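Local coordinates for protein adhesin (Streptococcus sanguinis SK1 = NCTC 7863, PDB 6VT2) that binds sialoglycans through two tandem modules and so probably attaches the streptococcus to sialylated host surfaces, at residues 126-131 and 188-193; 165-170 and 182-187. One frame throughout, in Å; residues are numbered along the deposited sequence.

In the fold
Interactions 1 and 2 are neighbours around one calcium ion, their centres 8 Å apart, where the first SigLec-like module passes into the Rib-like module behind it. In the chain, interaction 2 is nested within the loop that interaction 1 closes, and both use the three-stranded sheet in which strands 180-183 and 189-192 pair as a hairpin. Two probable hydrogen bonds tie them: Tyr184 OH lies a short 2.5 Å from Asp190 OD2, one of the metal ligands, and Gln127 N lies 2.8 Å from Asp186 OD2. Through Tyr184, interaction 2 thus supplies a second-shell residue of the metal site. The sialoglycan is farther off, its sialic acid about 13 Å from the side chain of Pro126.

Interaction 1: residues 126-131 and 188-193; sequences PQTEKY and STDTIA. With CA (calcium ion), chain I.
Thr128 holds Ser188 with its backbone N and Thr189, the first residue of strand 189-192, with its hydroxyl. With OG1 anti to the backbone N (chi1 -168°), the hydroxyl donates to Thr189 O at 2.8 Å, reaching it from above the carbonyl plane, while the same OG1 binds the calcium ion at 2.6 Å. A hydroxyl suits this place because it can give its proton and still ligate a metal. Thr128 N makes a bent bond of 3.0 Å to Ser188 OG, which is also hydrogen-bonded to Asp186. Here packing is close: Ser188 CB touches both Pro126 CB and Thr128 CG2, each at 3.8 Å.

Asp190 clasps the calcium with both carboxylate oxygens, OD1 and OD2 at 2.5 Å, OD2 having Tyr184 as a second partner. Thr128 O, 2.3 Å from the calcium ion, and Tyr131 O, 2.4 Å from it, add two carbonyl ligands. The looser side belongs to solvent: three waters complete the eight ligand atoms. Asp190 is the sole carboxylate among them, so the site probably keeps net positive charge; the metal would polarise the Thr128 hydroxyl, strengthening it as a donor, and the calcium ion ties the loop that follows strand 119-125 directly to the edge strand 189-192 of the Rib-like sheet.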
loop_
_atom_site.group_PDB
_atom_site.type_symbol
_atom_site.label_atom_id
_atom_site.label_comp_id
_atom_site.label_asym_id
_atom_site.label_seq_id
_atom_site.Cartn_x
_atom_site.Cartn_y
_atom_site.Cartn_z
ATOM N N PRO A 126 -33.778 -5.907 9.354
ATOM C CA PRO A 126 -32.539 -5.861 10.130
ATOM C C PRO A 126 -31.423 -5.198 9.348
ATOM O O PRO A 126 -31.390 -5.220 8.118
ATOM C CB PRO A 126 -32.243 -7.338 10.415
ATOM C CG PRO A 126 -32.716 -8.008 9.113
ATOM C CD PRO A 126 -34.049 -7.218 8.763
ATOM N N GLN A 127 -30.471 -4.634 10.092
ATOM C CA GLN A 127 -29.364 -3.946 9.436
ATOM C C GLN A 127 -28.562 -4.847 8.507
ATOM O O GLN A 127 -28.053 -4.388 7.475
ATOM C CB GLN A 127 -28.437 -3.327 10.471
ATOM C CG GLN A 127 -29.139 -2.140 11.127
ATOM C CD GLN A 127 -28.264 -1.271 11.960
ATOM O OE1 GLN A 127 -27.068 -1.313 11.820
ATOM N NE2 GLN A 127 -28.866 -0.471 12.848
ATOM N N THR A 128 -28.488 -6.122 8.809
ATOM C CA THR A 128 -27.711 -7.003 7.959
ATOM C C THR A 128 -28.251 -7.086 6.550
ATOM O O THR A 128 -27.486 -7.419 5.635
ATOM C CB THR A 128 -27.591 -8.399 8.540
ATOM O OG1 THR A 128 -26.564 -9.086 7.771
ATOM C CG2 THR A 128 -28.870 -9.148 8.511
ATOM N N GLU A 129 -29.513 -6.725 6.323
ATOM C CA GLU A 129 -29.991 -6.725 4.946
ATOM C C GLU A 129 -29.491 -5.526 4.165
ATOM O O GLU A 129 -29.501 -5.537 2.929
ATOM C CB GLU A 129 -31.516 -6.786 4.940
ATOM C CG GLU A 129 -31.987 -8.155 5.319
ATOM C CD GLU A 129 -33.476 -8.305 5.206
ATOM O OE1 GLU A 129 -34.166 -7.303 4.923
ATOM O OE2 GLU A 129 -33.949 -9.419 5.405
ATOM N N LYS A 130 -29.094 -4.475 4.849
ATOM C CA LYS A 130 -28.520 -3.315 4.195
ATOM C C LYS A 130 -27.049 -3.511 3.858
ATOM O O LYS A 130 -26.585 -3.022 2.840
ATOM C CB LYS A 130 -28.753 -2.098 5.103
ATOM C CG LYS A 130 -28.118 -0.876 4.656
ATOM C CD LYS A 130 -28.522 0.268 5.579
ATOM C CE LYS A 130 -27.976 1.595 5.009
ATOM N NZ LYS A 130 -27.916 2.645 6.066
ATOM N N TYR A 131 -26.301 -4.242 4.668
ATOM C CA TYR A 131 -24.850 -4.304 4.568
ATOM C C TYR A 131 -24.410 -5.676 4.069
ATOM O O TYR A 131 -24.892 -6.720 4.532
ATOM C CB TYR A 131 -24.238 -3.973 5.931
ATOM C CG TYR A 131 -24.653 -2.642 6.455
ATOM C CD1 TYR A 131 -24.211 -1.464 5.840
ATOM C CD2 TYR A 131 -25.510 -2.536 7.531
ATOM C CE1 TYR A 131 -24.613 -0.213 6.302
ATOM C CE2 TYR A 131 -25.925 -1.287 8.001
ATOM C CZ TYR A 131 -25.429 -0.129 7.392
ATOM O OH TYR A 131 -25.852 1.103 7.842
ATOM N N SER A 188 -28.062 -7.810 14.473
ATOM C CA SER A 188 -28.077 -8.697 13.301
ATOM C C SER A 188 -26.610 -8.905 12.894
ATOM O O SER A 188 -25.768 -8.155 13.249
ATOM C CB SER A 188 -28.948 -8.190 12.201
ATOM O OG SER A 188 -28.445 -7.043 11.630
ATOM N N THR A 189 -26.358 -9.968 12.161
ATOM C CA THR A 189 -24.964 -10.321 11.875
ATOM C C THR A 189 -24.730 -10.673 10.411
ATOM O O THR A 189 -25.637 -10.914 9.672
ATOM C CB THR A 189 -24.535 -11.531 12.720
ATOM O OG1 THR A 189 -25.316 -12.655 12.336
ATOM C CG2 THR A 189 -24.682 -11.344 14.210
ATOM N N ASP A 190 -23.473 -10.639 10.044
ATOM C CA ASP A 190 -22.979 -11.258 8.824
ATOM C C ASP A 190 -21.857 -12.183 9.266
ATOM O O ASP A 190 -21.210 -11.939 10.290
ATOM C CB ASP A 190 -22.517 -10.240 7.847
ATOM C CG ASP A 190 -23.607 -9.772 6.943
ATOM O OD1 ASP A 190 -24.353 -10.625 6.430
ATOM O OD2 ASP A 190 -23.686 -8.567 6.700
ATOM N N THR A 191 -21.623 -13.224 8.482
ATOM C CA THR A 191 -20.518 -14.149 8.710
ATOM C C THR A 191 -19.599 -14.171 7.499
ATOM O O THR A 191 -20.050 -14.142 6.340
ATOM C CB THR A 191 -21.039 -15.565 8.949
ATOM O OG1 THR A 191 -21.895 -15.610 10.122
ATOM C CG2 THR A 191 -19.881 -16.538 9.135
ATOM N N ILE A 192 -18.294 -14.150 7.750
ATOM C CA ILE A 192 -17.321 -14.381 6.690
ATOM C C ILE A 192 -16.637 -15.699 7.007
ATOM O O ILE A 192 -16.054 -15.846 8.081
ATOM C CB ILE A 192 -16.317 -13.238 6.587
ATOM C CG1 ILE A 192 -17.014 -11.891 6.434
ATOM C CG2 ILE A 192 -15.421 -13.466 5.341
ATOM C CD1 ILE A 192 -16.035 -10.770 6.326
ATOM N N ALA A 193 -16.755 -16.668 6.098
ATOM C CA ALA A 193 -16.283 -18.017 6.353
ATOM C C ALA A 193 -14.776 -18.037 6.408
ATOM O O ALA A 193 -14.097 -17.249 5.728
ATOM C CB ALA A 193 -16.739 -18.974 5.263
HETATM CA CA CA I . -25.747 -8.827 5.288
HETATM O O HOH W 1 -27.279 -10.573 4.994
HETATM O O HOH W 2 -24.529 -9.974 3.493
HETATM O O HOH W 3 -26.840 -8.449 3.243
#

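Interaction 2: residues 165-170 and 182-187; sequences NLPATS and ITYPDG
The ring of Tyr184 is the flat group at the centre of this contact. At its edge, near the ring plane, sits Ser170 OG, 3.5 Å from Tyr184 CD1. Pro167 CD and Leu166 CD2 approach it obliquely, each 4.0 Å from the nearest ring carbon, Tyr184 CD1 and CE1 respectively. The ring of Tyr131, from the calcium-binding loop, also meets it, with the planes inclined by about 35°. With CG anti to the carbonyl carbon (chi1 -65°), the Tyr184 ring lies against the 165-170 loop, its CD1-CE1 side turned to Ser170, Pro167 and Leu166. Tyrosine suits the place because this carbon flank packs on proline and leucine while its hydroxyl is taken up by Asp190.

Strands 171-174 and 180-183 form an antiparallel hairpin of the Rib-like module; residues 165-170 lead into the first strand and 184-187 leave the second, so a type I beta turn lies at each of the hairpin's open ends. The turn from Pro167 to Ser170 is doubly fastened, since Pro167 O accepts both Ser170 N and, at 2.8 Å, Ser170 OG, from the same face of its plane; this holds OG at the tyrosine edge. In the turn from Tyr184 to Gly187, Pro185 fits the second position with its fixed phi, and Gly187 takes a positive phi (85°) in the fourth.

Between the turns, the two proline rings cross at about a right angle, with Pro167 CB 3.9 Å from Pro185 CD. Thr169 OG1 presses on Pro185 CG at 3.3 Å. Nearer the strands, Ser170 CA makes a CA-H...O contact of 3.3 Å to Thr183 O, and Leu166 CD1 lies 4.0 Å from Ile182 CD1, two branched aliphatic chains set crosswise, with Ile182 the more deeply buried.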
loop_
_atom_site.group_PDB
_atom_site.type_symbol
_atom_site.label_atom_id
_atom_site.label_comp_id
_atom_site.label_asym_id
_atom_site.label_seq_id
_atom_site.Cartn_x
_atom_site.Cartn_y
_atom_site.Cartn_z
ATOM N N ASN A 165 -17.341 0.991 4.778
ATOM C CA ASN A 165 -18.721 1.522 4.766
ATOM C C ASN A 165 -19.635 0.788 5.745
ATOM O O ASN A 165 -20.775 1.207 5.874
ATOM C CB ASN A 165 -19.232 1.503 3.330
ATOM C CG ASN A 165 -18.333 2.270 2.384
ATOM O OD1 ASN A 165 -17.688 3.241 2.772
ATOM N ND2 ASN A 165 -18.283 1.842 1.137
ATOM N N LEU A 166 -19.164 -0.248 6.448
ATOM C CA LEU A 166 -20.025 -0.880 7.465
ATOM C C LEU A 166 -20.226 0.110 8.619
ATOM O O LEU A 166 -19.409 1.004 8.751
ATOM C CB LEU A 166 -19.400 -2.203 7.929
ATOM C CG LEU A 166 -19.330 -3.339 6.905
ATOM C CD1 LEU A 166 -18.751 -4.593 7.539
ATOM C CD2 LEU A 166 -20.686 -3.663 6.324
ATOM N N PRO A 167 -21.293 0.009 9.443
ATOM C CA PRO A 167 -21.421 0.872 10.612
ATOM C C PRO A 167 -20.143 0.869 11.477
ATOM O O PRO A 167 -19.500 -0.102 11.567
ATOM C CB PRO A 167 -22.615 0.323 11.389
ATOM C CG PRO A 167 -23.422 -0.451 10.371
ATOM C CD PRO A 167 -22.441 -0.894 9.307
ATOM N N ALA A 168 -19.771 1.992 12.070
ATOM C CA ALA A 168 -18.596 2.091 12.958
ATOM C C ALA A 168 -18.907 1.398 14.266
ATOM O O ALA A 168 -17.991 1.002 14.962
ATOM C CB ALA A 168 -18.288 3.552 13.200
ATOM N N THR A 169 -20.183 1.261 14.554
ATOM C CA THR A 169 -20.619 0.585 15.789
ATOM C C THR A 169 -20.590 -0.944 15.591
ATOM O O THR A 169 -20.942 -1.631 16.515
ATOM C CB THR A 169 -21.967 1.203 16.172
ATOM O OG1 THR A 169 -22.488 1.692 14.942
ATOM C CG2 THR A 169 -21.801 2.385 17.095
ATOM N N SER A 170 -20.249 -1.418 14.385
ATOM C CA SER A 170 -20.203 -2.858 14.074
ATOM C C SER A 170 -19.089 -3.487 14.901
ATOM O O SER A 170 -18.073 -2.847 15.051
ATOM C CB SER A 170 -19.993 -3.154 12.622
ATOM O OG SER A 170 -20.934 -2.503 11.811
ATOM N N ILE A 182 -19.618 -10.498 12.086
ATOM C CA ILE A 182 -19.762 -9.026 12.144
ATOM C C ILE A 182 -21.112 -8.809 12.792
ATOM O O ILE A 182 -22.018 -9.383 12.330
ATOM C CB ILE A 182 -19.695 -8.417 10.738
ATOM C CG1 ILE A 182 -18.378 -8.807 10.057
ATOM C CG2 ILE A 182 -19.913 -6.893 10.750
ATOM C CD1 ILE A 182 -18.268 -8.427 8.614
ATOM N N THR A 183 -21.186 -8.085 13.879
ATOM C CA THR A 183 -22.462 -7.840 14.545
ATOM C C THR A 183 -22.789 -6.386 14.296
ATOM O O THR A 183 -22.075 -5.556 14.704
ATOM C CB THR A 183 -22.424 -8.162 16.031
ATOM O OG1 THR A 183 -22.092 -9.535 16.167
ATOM C CG2 THR A 183 -23.734 -7.941 16.742
ATOM N N TYR A 184 -23.874 -6.138 13.604
ATOM C CA TYR A 184 -24.316 -4.777 13.361
ATOM C C TYR A 184 -24.917 -4.291 14.641
ATOM O O TYR A 184 -25.286 -4.926 15.545
ATOM C CB TYR A 184 -25.296 -4.772 12.207
ATOM C CG TYR A 184 -24.566 -5.203 11.000
ATOM C CD1 TYR A 184 -23.441 -4.551 10.565
ATOM C CD2 TYR A 184 -24.966 -6.346 10.387
ATOM C CE1 TYR A 184 -22.730 -5.029 9.498
ATOM C CE2 TYR A 184 -24.307 -6.793 9.280
ATOM C CZ TYR A 184 -23.183 -6.148 8.839
ATOM O OH TYR A 184 -22.517 -6.608 7.764
ATOM N N PRO A 185 -25.129 -2.841 14.844
ATOM C CA PRO A 185 -25.684 -2.233 16.071
ATOM C C PRO A 185 -27.033 -2.763 16.497
ATOM O O PRO A 185 -27.389 -2.715 17.671
ATOM C CB PRO A 185 -25.774 -0.740 15.702
ATOM C CG PRO A 185 -24.859 -0.533 14.588
ATOM C CD PRO A 185 -24.683 -1.852 13.873
ATOM N N ASP A 186 -27.817 -3.299 15.590
ATOM C CA ASP A 186 -29.086 -3.896 15.965
ATOM C C ASP A 186 -29.005 -5.355 16.350
ATOM O O ASP A 186 -30.029 -5.968 16.617
ATOM C CB ASP A 186 -30.095 -3.674 14.816
ATOM C CG ASP A 186 -29.851 -4.543 13.647
ATOM O OD1 ASP A 186 -28.707 -5.039 13.494
ATOM O OD2 ASP A 186 -30.790 -4.773 12.865
ATOM N N GLY A 187 -27.806 -5.902 16.437
ATOM C CA GLY A 187 -27.656 -7.307 16.823
ATOM C C GLY A 187 -27.776 -8.279 15.677
ATOM O O GLY A 187 -27.519 -9.411 15.875
#